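PDB 5EK8: lipoxygenase from Cyanothece sp., which probably inserts molecular oxygen into polyunsaturated fatty acids as a 9R-lipoxygenase, using a non-heme iron centre. Local coordinates for residues L410-T415 and Y616-L621; Y586-L591 and I604-I609. All coordinates share one frame; numbering follows the deposited sequence.

Contact 1: residues L410-T415 and Y616-L621; sequences LGLFVT and YIFSVL. With NA (sodium ion), chain C.
Leu412 alone carries the touching contacts from residues 410-415, and both of its methyl groups work against helix 608-623. The site lies in the helical lipoxygenase domain, between the short helix 412-415 and that longer helix. CD1 of Leu412 meets CG1 of Ile617 at 3.7 Å. CD2 of Leu412 meets CG2 of Ile617 at 3.6 Å. The leucine fork therefore spans both branches of the isoleucine, and the two side chains run alongside each other, pointing opposite ways. With chi1 at -164°, CG of Leu412 swings away from the backbone N and both methyls extend to Ile617. CD2 of Leu412 also reaches the Phe618 ring obliquely, 4.4 Å from CE1. This second approach is looser than the first. All three touching residues are buried, and the contact between them is purely apolar.

Gly411, just before Leu412, is the N-cap residue of the short helix. Helix 337-377, which supplies the iron ligands His359 and His364, packs against Phe413 and Phe618 through Glu355. The side chain of Ile617 lies about 9 Å from the bound iron, and that of Phe618 about 7 Å from the His359 side chain. The contact thus lies near the iron site, though its residues are not iron ligands.

The same short helix also serves a sodium ion. Asp285 OD1 and the backbone oxygens of Gly417 and Leu419 bind this ion. The fourth protein ligand is the carbonyl oxygen of Val414, with O 2.5 Å from the sodium.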
loop_
_atom_site.group_PDB
_atom_site.type_symbol
_atom_site.label_atom_id
_atom_site.label_comp_id
_atom_site.label_asym_id
_atom_site.label_seq_id
_atom_site.Cartn_x
_atom_site.Cartn_y
_atom_site.Cartn_z
ATOM N N LEU A 410 -1.495 15.791 -12.042
ATOM C CA LEU A 410 -0.036 15.695 -12.092
ATOM C C LEU A 410 0.503 14.299 -11.775
ATOM O O LEU A 410 1.671 14.008 -12.040
ATOM C CB LEU A 410 0.583 16.717 -11.134
ATOM C CG LEU A 410 0.523 18.177 -11.595
ATOM C CD1 LEU A 410 0.228 19.106 -10.427
ATOM C CD2 LEU A 410 1.820 18.575 -12.287
ATOM N N GLY A 411 -0.347 13.444 -11.210
ATOM C CA GLY A 411 0.044 12.090 -10.848
ATOM C C GLY A 411 0.340 11.208 -12.047
ATOM O O GLY A 411 -0.309 11.326 -13.085
ATOM N N LEU A 412 1.320 10.319 -11.905
ATOM C CA LEU A 412 1.776 9.500 -13.025
ATOM C C LEU A 412 0.689 8.600 -13.616
ATOM O O LEU A 412 0.542 8.533 -14.830
ATOM C CB LEU A 412 2.959 8.627 -12.609
ATOM C CG LEU A 412 3.728 8.056 -13.806
ATOM C CD1 LEU A 412 4.760 9.063 -14.325
ATOM C CD2 LEU A 412 4.396 6.744 -13.442
ATOM N N PHE A 413 -0.060 7.906 -12.764
ATOM C CA PHE A 413 -1.055 6.947 -13.242
ATOM C C PHE A 413 -2.201 7.642 -13.980
ATOM O O PHE A 413 -2.762 7.094 -14.926
ATOM C CB PHE A 413 -1.604 6.114 -12.080
ATOM C CG PHE A 413 -0.569 5.264 -11.398
ATOM C CD1 PHE A 413 0.635 4.977 -12.018
ATOM C CD2 PHE A 413 -0.805 4.747 -10.135
ATOM C CE1 PHE A 413 1.586 4.194 -11.390
ATOM C CE2 PHE A 413 0.142 3.961 -9.500
ATOM C CZ PHE A 413 1.338 3.685 -10.129
ATOM N N VAL A 414 -2.539 8.852 -13.547
ATOM C CA VAL A 414 -3.552 9.651 -14.228
ATOM C C VAL A 414 -3.012 10.229 -15.533
ATOM O O VAL A 414 -3.540 9.952 -16.611
ATOM C CB VAL A 414 -4.050 10.805 -13.336
ATOM C CG1 VAL A 414 -4.997 11.711 -14.113
ATOM C CG2 VAL A 414 -4.718 10.260 -12.073
ATOM N N THR A 415 -1.956 11.031 -15.415
ATOM C CA THR A 415 -1.312 11.698 -16.548
ATOM C C THR A 415 -0.935 10.739 -17.674
ATOM O O THR A 415 -1.330 10.933 -18.822
ATOM C CB THR A 415 -0.034 12.448 -16.094
ATOM O OG1 THR A 415 -0.396 13.588 -15.305
ATOM C CG2 THR A 415 0.777 12.916 -17.294
ATOM N N TYR A 616 11.544 7.377 -14.919
ATOM C CA TYR A 616 11.956 7.966 -13.650
ATOM C C TYR A 616 11.196 7.371 -12.471
ATOM O O TYR A 616 11.801 6.856 -11.530
ATOM C CB TYR A 616 11.761 9.482 -13.677
ATOM C CG TYR A 616 11.991 10.157 -12.345
ATOM C CD1 TYR A 616 13.272 10.325 -11.843
ATOM C CD2 TYR A 616 10.923 10.637 -11.593
ATOM C CE1 TYR A 616 13.483 10.940 -10.628
ATOM C CE2 TYR A 616 11.126 11.261 -10.377
ATOM C CZ TYR A 616 12.409 11.406 -9.899
ATOM O OH TYR A 616 12.631 12.021 -8.689
ATOM N N ILE A 617 9.870 7.437 -12.535
ATOM C CA ILE A 617 9.032 6.960 -11.446
ATOM C C ILE A 617 9.220 5.470 -11.209
ATOM O O ILE A 617 9.335 5.043 -10.062
ATOM C CB ILE A 617 7.537 7.250 -11.705
ATOM C CG1 ILE A 617 7.262 8.748 -11.593
ATOM C CG2 ILE A 617 6.660 6.512 -10.703
ATOM C CD1 ILE A 617 7.562 9.308 -10.220
ATOM N N PHE A 618 9.258 4.673 -12.275
ATOM C CA PHE A 618 9.419 3.231 -12.077
ATOM C C PHE A 618 10.750 2.915 -11.390
ATOM O O PHE A 618 10.801 2.152 -10.409
ATOM C CB PHE A 618 9.319 2.485 -13.405
ATOM C CG PHE A 618 7.932 2.422 -13.956
ATOM C CD1 PHE A 618 6.836 2.563 -13.123
ATOM C CD2 PHE A 618 7.719 2.222 -15.306
ATOM C CE1 PHE A 618 5.550 2.511 -13.627
ATOM C CE2 PHE A 618 6.434 2.164 -15.819
ATOM C CZ PHE A 618 5.348 2.311 -14.978
ATOM N N SER A 619 11.816 3.533 -11.896
ATOM C CA SER A 619 13.165 3.325 -11.376
ATOM C C SER A 619 13.305 3.778 -9.924
ATOM O O SER A 619 14.011 3.150 -9.131
ATOM C CB SER A 619 14.175 4.061 -12.250
ATOM O OG SER A 619 13.914 3.813 -13.621
ATOM N N VAL A 620 12.630 4.870 -9.582
ATOM C CA VAL A 620 12.617 5.364 -8.209
ATOM C C VAL A 620 11.866 4.403 -7.292
ATOM O O VAL A 620 12.392 3.969 -6.266
ATOM C CB VAL A 620 11.971 6.766 -8.113
ATOM C CG1 VAL A 620 11.461 7.037 -6.698
ATOM C CG2 VAL A 620 12.955 7.840 -8.553
ATOM N N LEU A 621 10.638 4.068 -7.679
ATOM C CA LEU A 621 9.757 3.249 -6.854
ATOM C C LEU A 621 10.325 1.859 -6.585
ATOM O O LEU A 621 10.154 1.323 -5.490
ATOM C CB LEU A 621 8.375 3.128 -7.502
ATOM C CG LEU A 621 7.485 4.374 -7.482
ATOM C CD1 LEU A 621 6.070 4.035 -7.950
ATOM C CD2 LEU A 621 7.465 5.010 -6.098
HETATM NA NA NA C . -4.668 10.813 -18.605
#

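Contact 2: residues Y586-L591 and I604-I609; sequences YNSLAL and IAPDPI
Ser588 and Pro606 meet side chain to ring. CB of Ser588 lies 3.7 Å from CG of Pro606, and its OG is 3.9 Å from CD of the same proline. The serine thus lies against the CG and CD atoms of the pyrrolidine ring. The carbonyl oxygen of Ala590 also approaches this ring, 4.1 Å from CD of Pro606. Further along, Leu591 lies beside Ile604. CA of Leu591 is 3.5 Å from the carbonyl O of Ile604, and their side chains meet more loosely, with CD2 of Leu591 4.3 Å from CG2 of Ile604. All of these touching residues are buried.

A hydrogen bond within residues 586-591 positions the serine. Ser588 OG donates to the carbonyl O of Ala590 at 2.7 Å. The hydroxyl comes from above the carbonyl plane, 37° out of it. Its chi1 of 52° sets OG between the backbone N and the carbonyl carbon, from where it can reach forward to Ala590. This bond gives the buried hydroxyl a polar partner beside the apolar proline.

Arg592 ties the two segments together just past Leu591: its NE bonds the carbonyl O of Ala605, and its backbone pairs with Ile604. Asp607 is the N-cap residue of helix 608-623.

The contact joins two parts of the long connection between helix 577-581 and helix 608-623. Gln614 of helix 608-623 touches both Ser588 and Pro606, while Thr348 of helix 337-377 packs on Ser588.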
loop_
_atom_site.group_PDB
_atom_site.type_symbol
_atom_site.label_atom_id
_atom_site.label_comp_id
_atom_site.label_asym_id
_atom_site.label_seq_id
_atom_site.Cartn_x
_atom_site.Cartn_y
_atom_site.Cartn_z
ATOM N N TYR A 586 9.038 -1.187 -25.160
ATOM C CA TYR A 586 8.419 -2.462 -24.827
ATOM C C TYR A 586 7.089 -2.282 -24.101
ATOM O O TYR A 586 6.176 -3.104 -24.235
ATOM C CB TYR A 586 9.384 -3.286 -23.975
ATOM C CG TYR A 586 8.807 -4.565 -23.421
ATOM C CD1 TYR A 586 8.598 -5.669 -24.236
ATOM C CD2 TYR A 586 8.480 -4.673 -22.076
ATOM C CE1 TYR A 586 8.070 -6.845 -23.725
ATOM C CE2 TYR A 586 7.958 -5.842 -21.556
ATOM C CZ TYR A 586 7.758 -6.927 -22.382
ATOM O OH TYR A 586 7.229 -8.089 -21.864
ATOM N N ASN A 587 6.981 -1.199 -23.343
ATOM C CA ASN A 587 5.794 -0.979 -22.537
ATOM C C ASN A 587 5.611 0.460 -22.073
ATOM O O ASN A 587 6.572 1.212 -21.940
ATOM C CB ASN A 587 5.823 -1.900 -21.321
ATOM C CG ASN A 587 4.460 -2.480 -21.007
ATOM O OD1 ASN A 587 3.446 -1.996 -21.506
ATOM N ND2 ASN A 587 4.427 -3.523 -20.179
ATOM N N SER A 588 4.356 0.833 -21.847
ATOM C CA SER A 588 4.015 2.130 -21.278
ATOM C C SER A 588 2.611 2.073 -20.677
ATOM O O SER A 588 1.918 1.057 -20.786
ATOM C CB SER A 588 4.109 3.232 -22.332
ATOM O OG SER A 588 3.371 2.889 -23.488
ATOM N N LEU A 589 2.191 3.158 -20.037
ATOM C CA LEU A 589 0.872 3.194 -19.418
ATOM C C LEU A 589 -0.203 3.537 -20.441
ATOM O O LEU A 589 -1.398 3.447 -20.146
ATOM C CB LEU A 589 0.850 4.195 -18.262
ATOM C CG LEU A 589 1.705 3.798 -17.055
ATOM C CD1 LEU A 589 1.808 4.943 -16.055
ATOM C CD2 LEU A 589 1.131 2.565 -16.388
ATOM N N ALA A 590 0.228 3.905 -21.646
ATOM C CA ALA A 590 -0.686 4.235 -22.736
ATOM C C ALA A 590 0.045 4.390 -24.065
ATOM O O ALA A 590 1.273 4.461 -24.105
ATOM C CB ALA A 590 -1.457 5.512 -22.415
ATOM N N LEU A 591 -0.722 4.444 -25.150
ATOM C CA LEU A 591 -0.179 4.718 -26.478
ATOM C C LEU A 591 -0.969 5.846 -27.142
ATOM O O LEU A 591 -2.021 6.255 -26.642
ATOM C CB LEU A 591 -0.206 3.459 -27.346
ATOM C CG LEU A 591 0.610 2.254 -26.860
ATOM C CD1 LEU A 591 0.507 1.097 -27.841
ATOM C CD2 LEU A 591 2.065 2.625 -26.638
ATOM N N ILE A 604 3.522 7.169 -31.684
ATOM C CA ILE A 604 2.789 6.119 -30.984
ATOM C C ILE A 604 3.117 6.130 -29.493
ATOM O O ILE A 604 2.228 6.095 -28.648
ATOM C CB ILE A 604 3.120 4.725 -31.567
ATOM C CG1 ILE A 604 2.689 4.637 -33.031
ATOM C CG2 ILE A 604 2.475 3.629 -30.753
ATOM C CD1 ILE A 604 1.358 5.294 -33.307
ATOM N N ALA A 605 4.408 6.186 -29.188
ATOM C CA ALA A 605 4.903 6.135 -27.817
ATOM C C ALA A 605 4.578 7.411 -27.026
ATOM O O ALA A 605 4.160 8.411 -27.611
ATOM C CB ALA A 605 6.404 5.883 -27.840
ATOM N N PRO A 606 4.739 7.368 -25.687
ATOM C CA PRO A 606 4.612 8.577 -24.862
ATOM C C PRO A 606 5.464 9.741 -25.373
ATOM O O PRO A 606 6.551 9.511 -25.896
ATOM C CB PRO A 606 5.116 8.115 -23.492
ATOM C CG PRO A 606 4.810 6.665 -23.451
ATOM C CD PRO A 606 4.897 6.154 -24.860
ATOM N N ASP A 607 4.984 10.973 -25.227
ATOM C CA ASP A 607 5.794 12.126 -25.593
ATOM C C ASP A 607 6.981 12.190 -24.618
ATOM O O ASP A 607 6.931 11.560 -23.558
ATOM C CB ASP A 607 4.947 13.416 -25.603
ATOM C CG ASP A 607 4.398 13.801 -24.232
ATOM O OD1 ASP A 607 3.418 14.582 -24.197
ATOM O OD2 ASP A 607 4.932 13.348 -23.197
ATOM N N PRO A 608 8.053 12.923 -24.977
ATOM C CA PRO A 608 9.290 12.942 -24.182
ATOM C C PRO A 608 9.093 13.085 -22.669
ATOM O O PRO A 608 9.689 12.321 -21.904
ATOM C CB PRO A 608 10.031 14.157 -24.741
ATOM C CG PRO A 608 9.633 14.188 -26.170
ATOM C CD PRO A 608 8.202 13.705 -26.220
ATOM N N ILE A 609 8.258 14.029 -22.247
ATOM C CA ILE A 609 8.090 14.309 -20.824
ATOM C C ILE A 609 7.344 13.163 -20.106
ATOM O O ILE A 609 7.687 12.781 -18.969
ATOM C CB ILE A 609 7.382 15.668 -20.628
ATOM C CG1 ILE A 609 7.294 16.034 -19.149
ATOM C CG2 ILE A 609 6.034 15.684 -21.300
ATOM C CD1 ILE A 609 7.350 17.534 -18.911
#

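The centres of contacts 1 and 2 are 13 Å apart, and contact 2 lies farther from the middle of the chain, about 25 Å against 15 Å between centres. Both segments of contact 2 fall between the two segments of contact 1 in sequence. Both use helix 608-623: residues 604-609 lead into its start, and residues 616-621 lie further along it. The two sites also touch through Leu589, whose CD1 packs 4.0 Å from the carbonyl O of Leu412 and 4.2 Å from CD1 of Phe413. Helix 337-377, which carries two iron ligands, borders both. Together they connect the loop before helix 608-623 with the interior near the iron and sodium ions.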